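Local coordinates for lipoprotein (Bacteroides fragilis, PDB 3RWX) that is of unknown function but, as a two-domain calycin-like lipoprotein, probably resides in the outer membrane of this bacterium, at residues 21-26 / 129-134. Residues are numbered along the deposited sequence; the frame is centred on the assembly and turned at random.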
ATOM      1  N   TYR A  21      -7.538   7.484   8.747  1.00 23.88           N
ATOM      2  CA  TYR A  21      -7.169   6.104   8.519  1.00 23.96           C
ATOM      3  C   TYR A  21      -5.914   5.742   9.320  1.00 24.14           C
ATOM      4  O   TYR A  21      -5.233   6.608   9.862  1.00 23.91           O
ATOM      5  CB  TYR A  21      -7.000   5.841   7.024  1.00 23.51           C
ATOM      6  CG  TYR A  21      -5.846   6.544   6.388  1.00 22.39           C
ATOM      7  CD1 TYR A  21      -5.994   7.791   5.847  1.00 24.21           C
ATOM      8  CD2 TYR A  21      -4.602   5.948   6.303  1.00 22.54           C
ATOM      9  CE1 TYR A  21      -4.911   8.456   5.230  1.00 24.77           C
ATOM     10  CE2 TYR A  21      -3.523   6.611   5.703  1.00 22.55           C
ATOM     11  CZ  TYR A  21      -3.695   7.862   5.171  1.00 23.58           C
ATOM     12  OH  TYR A  21      -2.656   8.529   4.549  1.00 26.04           O
ATOM     13  N   SER A  22      -5.656   4.449   9.426  1.00 24.24           N
ATOM     14  CA  SER A  22      -4.617   3.964  10.286  1.00 25.06           C
ATOM     15  C   SER A  22      -3.696   3.024   9.527  1.00 25.68           C
ATOM     16  O   SER A  22      -4.149   2.137   8.809  1.00 26.37           O
ATOM     17  CB  SER A  22      -5.234   3.287  11.506  1.00 25.82           C
ATOM     18  OG  SER A  22      -5.945   4.232  12.293  1.00 24.83           O
ATOM     19  N   ILE A  23      -2.399   3.254   9.692  1.00 26.24           N
ATOM     20  CA  ILE A  23      -1.352   2.535   9.008  1.00 26.45           C
ATOM     21  C   ILE A  23      -0.444   1.863  10.029  1.00 26.33           C
ATOM     22  O   ILE A  23      -0.037   2.484  11.000  1.00 26.12           O
ATOM     23  CB  ILE A  23      -0.504   3.508   8.164  1.00 26.86           C
ATOM     24  CG1 ILE A  23      -1.368   4.112   7.055  1.00 28.24           C
ATOM     25  CG2 ILE A  23       0.673   2.802   7.534  1.00 27.17           C
ATOM     26  CD1 ILE A  23      -2.052   3.102   6.195  1.00 27.92           C
ATOM     27  N   GLY A  24      -0.115   0.597   9.781  1.00 26.32           N
ATOM     28  CA  GLY A  24       0.683  -0.206  10.703  1.00 26.75           C
ATOM     29  C   GLY A  24       2.052  -0.609  10.182  1.00 26.73           C
ATOM     30  O   GLY A  24       2.224  -0.869   8.996  1.00 26.74           O
ATOM     31  N   ASN A  25       3.020  -0.677  11.089  1.00 27.56           N
ATOM     32  CA  ASN A  25       4.398  -1.049  10.774  1.00 28.28           C
ATOM     33  C   ASN A  25       4.879  -1.896  11.929  1.00 27.93           C
ATOM     34  O   ASN A  25       4.643  -1.542  13.082  1.00 27.91           O
ATOM     35  CB  ASN A  25       5.293   0.213  10.606  1.00 28.91           C
ATOM     36  CG  ASN A  25       4.986   0.999   9.282  1.00 33.57           C
ATOM     37  OD1 ASN A  25       5.540   0.681   8.211  1.00 37.92           O
ATOM     38  ND2 ASN A  25       4.079   2.006   9.350  1.00 36.15           N
ATOM     39  N   CYS A  26       5.511  -3.031  11.615  1.00 27.52           N
ATOM     40  CA  CYS A  26       6.230  -3.852  12.591  1.00 27.46           C
ATOM     41  C   CYS A  26       7.463  -4.448  11.903  1.00 27.95           C
ATOM     42  O   CYS A  26       7.810  -4.033  10.810  1.00 26.86           O
ATOM     43  CB  CYS A  26       5.337  -4.959  13.139  1.00 27.48           C
ATOM     44  SG  CYS A  26       4.780  -6.196  11.907  1.00 26.59           S
ATOM     45  N   ILE A 129      -5.421   6.971  -2.733  1.00 25.77           N
ATOM     46  CA  ILE A 129      -5.946   6.029  -3.703  1.00 25.66           C
ATOM     47  C   ILE A 129      -4.914   4.934  -3.990  1.00 25.72           C
ATOM     48  O   ILE A 129      -5.274   3.781  -4.248  1.00 25.65           O
ATOM     49  CB  ILE A 129      -6.409   6.746  -4.977  1.00 25.98           C
ATOM     50  CG1 ILE A 129      -7.343   5.857  -5.812  1.00 25.45           C
ATOM     51  CG2 ILE A 129      -5.208   7.258  -5.800  1.00 24.98           C
ATOM     52  CD1 ILE A 129      -7.920   6.594  -7.050  1.00 22.40           C
ATOM     53  N   SER A 130      -3.631   5.263  -3.884  1.00 25.40           N
ATOM     54  CA  SER A 130      -2.611   4.259  -4.166  1.00 25.29           C
ATOM     55  C   SER A 130      -2.691   3.022  -3.254  1.00 24.56           C
ATOM     56  O   SER A 130      -2.230   1.950  -3.647  1.00 24.70           O
ATOM     57  CB  SER A 130      -1.219   4.879  -4.154  1.00 25.44           C
ATOM     58  OG  SER A 130      -0.995   5.550  -2.931  1.00 26.32           O
ATOM     59  N   TYR A 131      -3.293   3.136  -2.070  1.00 24.32           N
ATOM     60  CA  TYR A 131      -3.495   1.953  -1.219  1.00 23.85           C
ATOM     61  C   TYR A 131      -4.438   0.960  -1.844  1.00 24.60           C
ATOM     62  O   TYR A 131      -4.438  -0.202  -1.466  1.00 25.12           O
ATOM     63  CB  TYR A 131      -4.042   2.302   0.168  1.00 23.84           C
ATOM     64  CG  TYR A 131      -3.001   2.896   1.093  1.00 23.50           C
ATOM     65  CD1 TYR A 131      -2.108   2.093   1.769  1.00 22.72           C
ATOM     66  CD2 TYR A 131      -2.894   4.264   1.260  1.00 23.38           C
ATOM     67  CE1 TYR A 131      -1.146   2.623   2.592  1.00 21.84           C
ATOM     68  CE2 TYR A 131      -1.947   4.807   2.092  1.00 22.51           C
ATOM     69  CZ  TYR A 131      -1.071   3.978   2.756  1.00 22.43           C
ATOM     70  OH  TYR A 131      -0.116   4.532   3.585  1.00 22.92           O
ATOM     71  N   HIS A 132      -5.282   1.394  -2.776  1.00 25.37           N
ATOM     72  CA  HIS A 132      -6.198   0.456  -3.394  1.00 25.46           C
ATOM     73  C   HIS A 132      -5.535  -0.382  -4.494  1.00 25.19           C
ATOM     74  O   HIS A 132      -6.170  -1.288  -5.025  1.00 25.72           O
ATOM     75  CB  HIS A 132      -7.432   1.180  -3.942  1.00 26.49           C
ATOM     76  CG  HIS A 132      -8.296   1.790  -2.884  1.00 27.39           C
ATOM     77  ND1 HIS A 132      -9.093   1.038  -2.054  1.00 29.05           N
ATOM     78  CD2 HIS A 132      -8.499   3.080  -2.531  1.00 29.72           C
ATOM     79  CE1 HIS A 132      -9.734   1.835  -1.220  1.00 30.00           C
ATOM     80  NE2 HIS A 132      -9.405   3.081  -1.498  1.00 30.41           N
ATOM     81  N   VAL A 133      -4.288  -0.105  -4.857  1.00 24.24           N
ATOM     82  CA  VAL A 133      -3.620  -0.965  -5.847  1.00 23.93           C
ATOM     83  C   VAL A 133      -2.345  -1.649  -5.373  1.00 23.83           C
ATOM     84  O   VAL A 133      -1.945  -2.646  -5.944  1.00 23.67           O
ATOM     85  CB  VAL A 133      -3.317  -0.198  -7.143  1.00 24.14           C
ATOM     86  CG1 VAL A 133      -4.627   0.369  -7.712  1.00 23.97           C
ATOM     87  CG2 VAL A 133      -2.295   0.897  -6.902  1.00 22.73           C
ATOM     88  N   SER A 134      -1.727  -1.142  -4.318  1.00 24.03           N
ATOM     89  CA  SER A 134      -0.479  -1.697  -3.851  1.00 24.51           C
ATOM     90  C   SER A 134      -0.649  -3.118  -3.315  1.00 24.34           C
ATOM     91  O   SER A 134      -1.703  -3.476  -2.801  1.00 24.62           O
ATOM     92  CB  SER A 134       0.113  -0.800  -2.769  1.00 25.05           C
ATOM     93  OG  SER A 134      -0.685  -0.862  -1.604  1.00 26.53           O
TER
HETATM   94  O   HOH W   1      -0.281   7.182   4.253  1.00 32.42           O
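Strand residues Y21 and I23 meet Y131, which sits on a short 3-10 turn in the loop between strands 118-124 and 144-147. The backbones stay well apart: the nearest CA atoms, those of I23 and Y131, are 10.5 Å from each other. No direct hydrogen bond joins the two segments. The 3-10 turn is closed by H132 N to I129 O at 2.8 Å. S130 O accepts from both V133 N and S134 N.

Y21, I23 and Y131 carry the contact, and all three are buried. The Y131 and I23 side chains reach into the gap from opposite directions. The CG of Y131 lies anti to its own carbonyl carbon (chi1 -76°), with the ring reaching out to the strand. I23 CD1 lies 3.7 Å from Y131 CZ, approaching the ring obliquely, and 3.6 Å from Y131 OH. I23 CG1 also packs near that hydroxyl. The two tyrosine rings touch more loosely and at a slant, with Y21 CE2 4.3 Å from Y131 CE2. I23 CD1 also lies at the edge of the Y21 ring, in its plane.

One water bridges the phenols. It lies in the plane of both rings, 2.7 Å from Y21 OH, and donates to Y131 OH at 2.7 Å. The Y131 hydroxyl also hydrogen-bonds D31 OD1, so water and carboxylate together hold the buried phenol end. V33 and R164 pack on Y131 as well.

Strand 20-25 pairs with strands 32-35 and 118-124 in the antiparallel sheet of the first calycin-like beta-barrel domain. The contact is a small apolar and water-bridged packing of this sheet against the loop between strands 118-124 and 144-147, which connects the chain's two antiparallel sheets.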